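PDB 5IZT: outer surface protein from Borrelia burgdorferi, which is of unknown function but belongs to a Borrelia surface-protein family that includes CRASP-1, and is probably displayed on the outer face of the spirochaete. Local coordinates for residues Lys179-Thr182 against Leu183-Glu186; Ser192-Lys195 against Asn196-Gln199; Leu301-Ile304 against Asn305-Glu309; Asn312-Leu316 against Asn317-Asn321. One frame throughout, in Å; residues are numbered along the deposited sequence.

Contact 1: residues Lys179-Thr182 against Leu183-Glu186; sequences KLQT and LKNE
Lys184 sits one helical turn beyond Leu180 and Gln181, its backbone N bonded to Leu180 O at 2.9 Å with an N-H...O angle of 164°, one of four consecutive i to i+4 bonds that run from Leu183 N to Glu186 N. On this regular frame Gln181 and Lys184, three residues apart, lie side by side and point the same way. The amide of Gln181 offers OE1 to Lys184 NZ at 2.9 Å; the ammonium lies in the carbonyl plane, on a lone pair. In Lys184 CG runs opposite the backbone N (chi1 180°), and a bend at chi3 (69°) turns CE and NZ back to the amide, bringing CE within 3.2 Å of Gln181 OE1. A water closes the ring: it accepts from Gln181 NE2 at 2.6 Å and from Lys184 NZ at 2.9 Å, so both ends of the amide are engaged and its rotation is probably fixed. This is the first part of helix 179-197, whose Leu180 and Leu183 pack on Thr326 of helix 322-359, while Leu180 also touches Tyr315 and Lys184 touches Asn312, both of helix 280-316.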
loop_
_atom_site.group_PDB
_atom_site.type_symbol
_atom_site.label_atom_id
_atom_site.label_comp_id
_atom_site.label_asym_id
_atom_site.label_seq_id
_atom_site.Cartn_x
_atom_site.Cartn_y
_atom_site.Cartn_z
ATOM N N LYS A 179 -12.342 -11.788 29.169
ATOM C CA LYS A 179 -11.747 -12.290 27.933
ATOM C C LYS A 179 -12.283 -11.554 26.713
ATOM O O LYS A 179 -11.513 -11.181 25.819
ATOM C CB LYS A 179 -12.009 -13.791 27.780
ATOM C CG LYS A 179 -11.084 -14.689 28.589
ATOM C CD LYS A 179 -10.940 -16.051 27.923
ATOM C CE LYS A 179 -12.279 -16.548 27.392
ATOM N NZ LYS A 179 -12.143 -17.822 26.643
ATOM N N LEU A 180 -13.596 -11.316 26.664
ATOM C CA LEU A 180 -14.191 -10.688 25.480
ATOM C C LEU A 180 -13.777 -9.226 25.364
ATOM O O LEU A 180 -13.426 -8.750 24.276
ATOM C CB LEU A 180 -15.713 -10.813 25.514
ATOM C CG LEU A 180 -16.452 -10.232 24.304
ATOM C CD1 LEU A 180 -16.058 -10.959 23.038
ATOM C CD2 LEU A 180 -17.973 -10.287 24.501
ATOM N N GLN A 181 -13.837 -8.488 26.471
ATOM C CA GLN A 181 -13.442 -7.087 26.433
ATOM C C GLN A 181 -11.972 -6.934 26.062
ATOM O O GLN A 181 -11.606 -6.015 25.320
ATOM C CB GLN A 181 -13.742 -6.431 27.778
ATOM C CG GLN A 181 -15.215 -6.170 27.951
ATOM C CD GLN A 181 -15.802 -5.468 26.741
ATOM O OE1 GLN A 181 -15.341 -4.394 26.348
ATOM N NE2 GLN A 181 -16.812 -6.082 26.130
ATOM N N THR A 182 -11.114 -7.832 26.556
ATOM C CA THR A 182 -9.692 -7.757 26.217
ATOM C C THR A 182 -9.465 -7.967 24.727
ATOM O O THR A 182 -8.703 -7.228 24.084
ATOM C CB THR A 182 -8.911 -8.797 27.019
ATOM O OG1 THR A 182 -8.907 -8.425 28.403
ATOM C CG2 THR A 182 -7.478 -8.901 26.503
ATOM N N LEU A 183 -10.085 -9.007 24.175
ATOM C CA LEU A 183 -9.973 -9.294 22.750
ATOM C C LEU A 183 -10.458 -8.120 21.919
ATOM O O LEU A 183 -9.788 -7.691 20.976
ATOM C CB LEU A 183 -10.801 -10.532 22.419
ATOM C CG LEU A 183 -10.548 -11.275 21.110
ATOM C CD1 LEU A 183 -9.222 -12.021 21.164
ATOM C CD2 LEU A 183 -11.713 -12.213 20.800
ATOM N N LYS A 184 -11.613 -7.560 22.283
ATOM C CA LYS A 184 -12.158 -6.445 21.517
ATOM C C LYS A 184 -11.223 -5.242 21.575
ATOM O O LYS A 184 -10.910 -4.630 20.541
ATOM C CB LYS A 184 -13.549 -6.072 22.032
ATOM C CG LYS A 184 -14.160 -4.905 21.270
ATOM C CD LYS A 184 -15.423 -4.389 21.899
ATOM C CE LYS A 184 -15.144 -3.690 23.224
ATOM N NZ LYS A 184 -16.408 -3.333 23.923
ATOM N N ASN A 185 -10.741 -4.906 22.778
ATOM C CA ASN A 185 -9.908 -3.716 22.931
ATOM C C ASN A 185 -8.565 -3.874 22.227
ATOM O O ASN A 185 -8.030 -2.908 21.665
ATOM C CB ASN A 185 -9.694 -3.408 24.412
ATOM C CG ASN A 185 -10.945 -2.878 25.077
ATOM O OD1 ASN A 185 -11.826 -2.342 24.411
ATOM N ND2 ASN A 185 -11.008 -2.982 26.400
ATOM N N GLU A 186 -8.007 -5.083 22.249
ATOM C CA GLU A 186 -6.737 -5.326 21.583
ATOM C C GLU A 186 -6.870 -5.118 20.079
ATOM O O GLU A 186 -5.966 -4.558 19.441
ATOM C CB GLU A 186 -6.241 -6.728 21.949
ATOM C CG GLU A 186 -5.742 -7.594 20.815
ATOM C CD GLU A 186 -5.625 -9.057 21.233
ATOM O OE1 GLU A 186 -5.288 -9.311 22.413
ATOM O OE2 GLU A 186 -5.889 -9.950 20.393
HETATM O O HOH W 1 -18.665 -5.015 24.670
#

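Contact 2: residues Ser192-Lys195 against Asn196-Gln199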
loop_
_atom_site.group_PDB
_atom_site.type_symbol
_atom_site.label_atom_id
_atom_site.label_comp_id
_atom_site.label_asym_id
_atom_site.label_seq_id
_atom_site.Cartn_x
_atom_site.Cartn_y
_atom_site.Cartn_z
ATOM N N SER A 192 -6.021 1.204 15.485
ATOM C CA SER A 192 -5.609 2.571 15.785
ATOM C C SER A 192 -4.106 2.757 15.587
ATOM O O SER A 192 -3.663 3.779 15.045
ATOM C CB SER A 192 -6.012 2.910 17.219
ATOM O OG SER A 192 -5.610 4.220 17.562
ATOM N N GLU A 193 -3.304 1.783 16.027
ATOM C CA GLU A 193 -1.863 1.860 15.798
ATOM C C GLU A 193 -1.539 1.896 14.309
ATOM O O GLU A 193 -0.647 2.636 13.879
ATOM C CB GLU A 193 -1.157 0.679 16.464
ATOM C CG GLU A 193 -1.023 0.791 17.980
ATOM C CD GLU A 193 -0.457 -0.474 18.608
ATOM O OE1 GLU A 193 -0.010 -1.365 17.851
ATOM O OE2 GLU A 193 -0.467 -0.581 19.855
ATOM N N GLU A 194 -2.244 1.100 13.507
ATOM C CA GLU A 194 -1.961 1.062 12.075
ATOM C C GLU A 194 -2.437 2.323 11.363
ATOM O O GLU A 194 -1.736 2.836 10.475
ATOM C CB GLU A 194 -2.590 -0.176 11.451
ATOM C CG GLU A 194 -1.933 -1.451 11.902
ATOM C CD GLU A 194 -0.458 -1.483 11.537
ATOM O OE1 GLU A 194 -0.093 -0.971 10.447
ATOM O OE2 GLU A 194 0.335 -2.009 12.337
ATOM N N LYS A 195 -3.618 2.837 11.730
ATOM C CA LYS A 195 -4.085 4.091 11.145
ATOM C C LYS A 195 -3.097 5.211 11.415
ATOM O O LYS A 195 -2.825 6.031 10.526
ATOM C CB LYS A 195 -5.453 4.481 11.704
ATOM C CG LYS A 195 -6.595 3.561 11.331
ATOM C CD LYS A 195 -7.894 4.016 11.998
ATOM C CE LYS A 195 -8.491 5.228 11.304
ATOM N NZ LYS A 195 -9.131 4.857 10.013
ATOM N N ASN A 196 -2.555 5.269 12.645
ATOM C CA ASN A 196 -1.593 6.312 12.979
ATOM C C ASN A 196 -0.364 6.250 12.080
ATOM O O ASN A 196 0.174 7.292 11.690
ATOM C CB ASN A 196 -1.171 6.226 14.446
ATOM C CG ASN A 196 -0.382 7.447 14.892
ATOM O OD1 ASN A 196 0.825 7.366 15.141
ATOM N ND2 ASN A 196 -1.051 8.596 14.962
ATOM N N LYS A 197 0.094 5.042 11.741
ATOM C CA LYS A 197 1.285 4.910 10.907
ATOM C C LYS A 197 1.036 5.265 9.448
ATOM O O LYS A 197 2.002 5.461 8.703
ATOM C CB LYS A 197 1.840 3.494 10.995
ATOM C CG LYS A 197 2.608 3.243 12.269
ATOM C CD LYS A 197 3.284 1.892 12.234
ATOM C CE LYS A 197 2.269 0.772 12.311
ATOM N NZ LYS A 197 2.917 -0.569 12.370
ATOM N N THR A 198 -0.219 5.323 9.005
ATOM C CA THR A 198 -0.467 5.739 7.630
ATOM C C THR A 198 -0.307 7.241 7.443
ATOM O O THR A 198 -0.349 7.722 6.306
ATOM C CB THR A 198 -1.874 5.339 7.176
ATOM O OG1 THR A 198 -2.841 6.142 7.862
ATOM C CG2 THR A 198 -2.143 3.878 7.477
ATOM N N GLN A 199 -0.088 7.992 8.513
ATOM C CA GLN A 199 0.144 9.422 8.394
ATOM C C GLN A 199 1.624 9.748 8.544
ATOM O O GLN A 199 2.378 9.045 9.223
ATOM C CB GLN A 199 -0.671 10.197 9.434
ATOM C CG GLN A 199 -2.107 9.709 9.573
ATOM C CD GLN A 199 -2.882 9.850 8.273
ATOM O OE1 GLN A 199 -3.040 10.958 7.752
ATOM N NE2 GLN A 199 -3.348 8.729 7.731
#
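The carboxylate of Glu194 meets the end of Lys197 obliquely: NZ approaches OE2 at 3.0 Å from the syn side, 33° out of the carboxylate plane. The salt bridge is made to OE2 alone, while CE lies against the carboxylate about equally near both oxygens. Glu194 is bent at chi2 (-60°), which turns its carboxylate forward along the helix to Lys197. The other flat group, the amide of Gln199, keeps Thr198 OG1 close to its own plane, with NE2 giving a hydrogen bond of 2.6 Å. That hydroxyl in turn donates to Lys195 O at 2.7 Å. Toward the C-terminal end of helix 179-197 the i to i+4 bonds from Lys197 N and Thr198 N are weak, and Lys195 O takes a second bond from Thr198 N, which comes from above the carbonyl plane at 3.1 Å. The hydroxyl thus shares with a backbone N-H the task of satisfying this carbonyl. Its own place follows from chi1 of 70°, between the backbone N and the carbonyl carbon, which leaves CG2 to lie 3.2 Å from Glu194 O. Lys195 NZ forms a salt bridge with Glu302, and Glu194 and Thr198 also pack against helix 280-316.

Contact 3: residues Leu301-Ile304 against Asn305-Glu309; sequences LEEI and NKKIE
Glu303 reaches along its own helix to two lysines, Lys306 and Lys307, three and four residues on. Its CB points away from the segment 305-309, but CG lies anti to the backbone N (chi1 -169°) and the bend at chi2 (67°) swings the carboxylate onward, toward the next turn. CD then comes 3.7 Å from Lys306 CE. Beyond it the two oxygens part company. OE1 receives Lys306 NZ in a weak bond of 3.1 Å, with CE of the same lysine almost as near. OE2 is met by Lys307 NZ at 2.9 Å, nearly along its C-O axis. The two lysines arrive differently: Lys306 crosses the glutamate at a slant, whereas Lys307 runs beside it in the same direction. Three charged residues thereby form one salt-bridge network, which probably restrains the carboxylate from turning, more firmly at OE2 than at the weakly bonded OE1. Lys307 NZ has a further partner in the terminal carboxylate of Met396, so this lysine bridges two anionic groups and its positive charge is probably favoured.

On the apolar side of the helix, Ile304 CG2 touches Ile308 CD1 at 4.1 Å, while Ile308 N donates to Ile304 O at 2.9 Å. Within this part of helix 280-316, where a coiled coil is predicted, Leu301, Ile304 and Ile308 face both helix 179-197 and helix 322-359, through Ile191, Leu187, Leu336 and Leu332, and Ile395 of helix 366-395 lies against Glu303 and Ile304.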
loop_
_atom_site.group_PDB
_atom_site.type_symbol
_atom_site.label_atom_id
_atom_site.label_comp_id
_atom_site.label_asym_id
_atom_site.label_seq_id
_atom_site.Cartn_x
_atom_site.Cartn_y
_atom_site.Cartn_z
ATOM N N LEU A 301 -8.661 -0.964 7.031
ATOM C CA LEU A 301 -8.564 -0.580 8.437
ATOM C C LEU A 301 -9.856 0.069 8.916
ATOM O O LEU A 301 -10.428 -0.340 9.931
ATOM C CB LEU A 301 -7.377 0.365 8.645
ATOM C CG LEU A 301 -5.993 -0.217 8.352
ATOM C CD1 LEU A 301 -4.987 0.916 8.469
ATOM C CD2 LEU A 301 -5.629 -1.369 9.306
ATOM N N GLU A 302 -10.378 1.037 8.157
ATOM C CA GLU A 302 -11.611 1.701 8.572
ATOM C C GLU A 302 -12.800 0.746 8.558
ATOM O O GLU A 302 -13.695 0.855 9.402
ATOM C CB GLU A 302 -11.887 2.924 7.695
ATOM C CG GLU A 302 -12.984 3.844 8.243
ATOM C CD GLU A 302 -12.857 4.141 9.744
ATOM O OE1 GLU A 302 -11.747 4.472 10.223
ATOM O OE2 GLU A 302 -13.895 4.068 10.443
ATOM N N GLU A 303 -12.844 -0.174 7.591
ATOM C CA GLU A 303 -13.942 -1.133 7.528
ATOM C C GLU A 303 -13.949 -2.057 8.744
ATOM O O GLU A 303 -15.015 -2.340 9.306
ATOM C CB GLU A 303 -13.843 -1.940 6.224
ATOM C CG GLU A 303 -15.063 -2.798 5.910
ATOM C CD GLU A 303 -16.312 -1.985 5.608
ATOM O OE1 GLU A 303 -16.197 -0.891 5.015
ATOM O OE2 GLU A 303 -17.415 -2.457 5.964
ATOM N N ILE A 304 -12.771 -2.531 9.171
ATOM C CA ILE A 304 -12.683 -3.358 10.373
ATOM C C ILE A 304 -13.170 -2.580 11.584
ATOM O O ILE A 304 -13.954 -3.088 12.394
ATOM C CB ILE A 304 -11.246 -3.868 10.581
ATOM C CG1 ILE A 304 -10.853 -4.835 9.466
ATOM C CG2 ILE A 304 -11.098 -4.526 11.960
ATOM C CD1 ILE A 304 -9.380 -5.226 9.469
ATOM N N ASN A 305 -12.705 -1.335 11.728
ATOM C CA ASN A 305 -13.156 -0.473 12.822
ATOM C C ASN A 305 -14.677 -0.342 12.831
ATOM O O ASN A 305 -15.318 -0.465 13.885
ATOM C CB ASN A 305 -12.501 0.906 12.684
ATOM C CG ASN A 305 -12.169 1.545 14.015
ATOM O OD1 ASN A 305 -12.037 0.871 15.032
ATOM N ND2 ASN A 305 -12.020 2.865 14.009
ATOM N N LYS A 306 -15.277 -0.111 11.653
ATOM C CA LYS A 306 -16.737 0.018 11.572
ATOM C C LYS A 306 -17.438 -1.277 11.973
ATOM O O LYS A 306 -18.472 -1.249 12.659
ATOM C CB LYS A 306 -17.161 0.399 10.153
ATOM C CG LYS A 306 -16.789 1.803 9.712
ATOM C CD LYS A 306 -17.480 2.175 8.396
ATOM C CE LYS A 306 -17.110 1.230 7.265
ATOM N NZ LYS A 306 -17.932 1.456 6.041
ATOM N N LYS A 307 -16.922 -2.420 11.512
ATOM C CA LYS A 307 -17.547 -3.707 11.830
ATOM C C LYS A 307 -17.475 -4.026 13.315
ATOM O O LYS A 307 -18.410 -4.618 13.874
ATOM C CB LYS A 307 -16.904 -4.817 11.002
ATOM C CG LYS A 307 -17.368 -4.768 9.541
ATOM C CD LYS A 307 -18.891 -4.923 9.483
ATOM C CE LYS A 307 -19.378 -5.440 8.139
ATOM N NZ LYS A 307 -19.246 -4.396 7.094
ATOM N N ILE A 308 -16.366 -3.680 13.962
ATOM C CA ILE A 308 -16.250 -3.890 15.404
ATOM C C ILE A 308 -17.379 -3.185 16.131
ATOM O O ILE A 308 -18.011 -3.757 17.020
ATOM C CB ILE A 308 -14.881 -3.407 15.911
ATOM C CG1 ILE A 308 -13.759 -4.289 15.366
ATOM C CG2 ILE A 308 -14.868 -3.365 17.433
ATOM C CD1 ILE A 308 -12.408 -3.771 15.748
ATOM N N GLU A 309 -17.646 -1.923 15.766
ATOM C CA GLU A 309 -18.695 -1.162 16.437
ATOM C C GLU A 309 -20.077 -1.742 16.155
ATOM O O GLU A 309 -20.934 -1.761 17.045
ATOM C CB GLU A 309 -18.632 0.306 16.004
#

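Contact 4: residues Asn312-Leu316 against Asn317-Asn321; sequences NQDYL and NAKIN
Asp314 and Lys319 cross at a slant over the end of helix 280-316, with NZ 3.4 Å from OD1 in a weak, long salt bridge. The lysine is bent at chi3 (45°), bringing its ammonium back beside the carboxylate. A water lies between Asp314 OD1 and Asn317 ND2, accepting from the latter at 3.2 Å, though its very close approach to OD1 is doubtful. The backbone here forms a Schellman motif: Lys319 N donates to Asp314 O at 2.8 Å and Ala318 N to Tyr315 O at 3.0 Å, while Ala318, with its positive phi of 66°, is the C-prime residue that reverses the chain. The reversal brings Ile320 back against the last helical turn. Its CG1 takes the position between the backbone N and the carbonyl carbon (chi1 64°), which lays it along the start of Tyr315, 3.7 Å from Tyr315 N and CA and 4.0 Å from Tyr315 CB, with CD1 near Asp314 CB. The tyrosine ring presents its edge to Asn321 C, 3.8 Å from CD1. A second water donates one hydrogen to Tyr315 O and the other to Ile320 O. Farther out, Tyr315 OH bonds to Ser322 and the ring meets Phe325 of helix 322-359.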
loop_
_atom_site.group_PDB
_atom_site.type_symbol
_atom_site.label_atom_id
_atom_site.label_comp_id
_atom_site.label_asym_id
_atom_site.label_seq_id
_atom_site.Cartn_x
_atom_site.Cartn_y
_atom_site.Cartn_z
ATOM N N ASN A 312 -20.457 -4.952 18.052
ATOM C CA ASN A 312 -20.554 -4.596 19.463
ATOM C C ASN A 312 -21.983 -4.220 19.834
ATOM O O ASN A 312 -22.507 -4.660 20.866
ATOM C CB ASN A 312 -19.583 -3.441 19.746
ATOM C CG ASN A 312 -19.484 -3.100 21.206
ATOM O OD1 ASN A 312 -19.777 -1.975 21.615
ATOM N ND2 ASN A 312 -19.064 -4.068 22.008
ATOM N N GLN A 313 -22.646 -3.420 18.993
ATOM C CA GLN A 313 -24.040 -3.070 19.287
ATOM C C GLN A 313 -24.986 -4.256 19.108
ATOM O O GLN A 313 -25.952 -4.397 19.876
ATOM C CB GLN A 313 -24.457 -1.896 18.414
ATOM C CG GLN A 313 -23.749 -0.625 18.824
ATOM C CD GLN A 313 -24.102 -0.170 20.223
ATOM O OE1 GLN A 313 -25.228 -0.365 20.690
ATOM N NE2 GLN A 313 -23.142 0.457 20.899
ATOM N N ASP A 314 -24.718 -5.130 18.134
ATOM C CA ASP A 314 -25.460 -6.385 18.037
ATOM C C ASP A 314 -25.328 -7.190 19.324
ATOM O O ASP A 314 -26.309 -7.756 19.832
ATOM C CB ASP A 314 -24.932 -7.206 16.860
ATOM C CG ASP A 314 -25.330 -6.634 15.534
ATOM O OD1 ASP A 314 -26.148 -5.689 15.530
ATOM O OD2 ASP A 314 -24.810 -7.125 14.505
ATOM N N TYR A 315 -24.111 -7.268 19.858
ATOM C CA TYR A 315 -23.899 -7.988 21.107
ATOM C C TYR A 315 -24.613 -7.310 22.265
ATOM O O TYR A 315 -25.279 -7.976 23.076
ATOM C CB TYR A 315 -22.402 -8.096 21.375
ATOM C CG TYR A 315 -22.075 -8.613 22.747
ATOM C CD1 TYR A 315 -22.329 -9.941 23.096
ATOM C CD2 TYR A 315 -21.458 -7.792 23.680
ATOM C CE1 TYR A 315 -22.009 -10.420 24.359
ATOM C CE2 TYR A 315 -21.123 -8.264 24.939
ATOM C CZ TYR A 315 -21.402 -9.574 25.275
ATOM O OH TYR A 315 -21.064 -10.029 26.536
ATOM N N LEU A 316 -24.520 -5.984 22.340
ATOM C CA LEU A 316 -25.202 -5.272 23.416
ATOM C C LEU A 316 -26.718 -5.387 23.291
ATOM O O LEU A 316 -27.426 -5.344 24.304
ATOM C CB LEU A 316 -24.771 -3.803 23.413
ATOM C CG LEU A 316 -23.324 -3.533 23.835
ATOM C CD1 LEU A 316 -23.023 -2.040 23.814
ATOM C CD2 LEU A 316 -23.058 -4.109 25.214
ATOM N N ASN A 317 -27.238 -5.565 22.077
ATOM C CA ASN A 317 -28.675 -5.726 21.892
ATOM C C ASN A 317 -29.125 -7.174 21.989
ATOM O O ASN A 317 -30.284 -7.470 21.672
ATOM C CB ASN A 317 -29.106 -5.160 20.535
ATOM C CG ASN A 317 -29.064 -3.653 20.495
ATOM O OD1 ASN A 317 -29.387 -2.988 21.478
ATOM N ND2 ASN A 317 -28.678 -3.103 19.354
ATOM N N ALA A 318 -28.249 -8.075 22.429
ATOM C CA ALA A 318 -28.534 -9.497 22.599
ATOM C C ALA A 318 -28.807 -10.201 21.273
ATOM O O ALA A 318 -29.324 -11.331 21.274
ATOM C CB ALA A 318 -29.697 -9.740 23.573
ATOM N N LYS A 319 -28.492 -9.563 20.134
ATOM C CA LYS A 319 -28.700 -10.219 18.849
ATOM C C LYS A 319 -27.716 -11.360 18.649
ATOM O O LYS A 319 -28.023 -12.329 17.944
ATOM C CB LYS A 319 -28.570 -9.211 17.709
ATOM C CG LYS A 319 -29.781 -8.325 17.518
ATOM C CD LYS A 319 -29.614 -7.453 16.292
ATOM C CE LYS A 319 -29.093 -8.271 15.112
ATOM N NZ LYS A 319 -28.619 -7.436 13.967
ATOM N N ILE A 320 -26.513 -11.235 19.215
ATOM C CA ILE A 320 -25.492 -12.271 19.176
ATOM C C ILE A 320 -24.956 -12.409 20.591
ATOM O O ILE A 320 -25.121 -11.514 21.420
ATOM C CB ILE A 320 -24.357 -11.950 18.181
ATOM C CG1 ILE A 320 -23.586 -10.698 18.615
ATOM C CG2 ILE A 320 -24.922 -11.787 16.774
ATOM C CD1 ILE A 320 -22.403 -10.356 17.708
ATOM N N ASN A 321 -24.357 -13.561 20.885
ATOM C CA ASN A 321 -23.859 -13.800 22.233
ATOM C C ASN A 321 -22.335 -13.642 22.260
ATOM O O ASN A 321 -21.699 -13.308 21.256
ATOM C CB ASN A 321 -24.338 -15.163 22.760
ATOM C CG ASN A 321 -23.768 -16.338 21.987
ATOM O OD1 ASN A 321 -22.794 -16.206 21.244
ATOM N ND2 ASN A 321 -24.379 -17.503 22.162
HETATM O O HOH W 2 -27.741 -4.153 16.524
HETATM O O HOH W 3 -25.544 -10.499 24.137
#

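Overall arrangement
Each of the four contacts is local, joining neighbouring turns of one continuous stretch, and they follow in series along the chain without nesting or crossing. Contacts 1 and 2 lie toward the two ends of helix 179-197, their centres 20 Å apart. Contacts 3 and 4 follow on helix 280-316, where only contact 4 closes a turn, the one leading into helix 322-359. The two helices lie alongside each other with their order reversed: contact 2 meets contact 3 through the packing of Glu194 on Leu301, and contact 1 touches contact 4 through Leu180 and Tyr315, and contact 3 through Lys184 and Ile308. Contacts 2 and 4 stay about 15 Å apart at their nearest atoms.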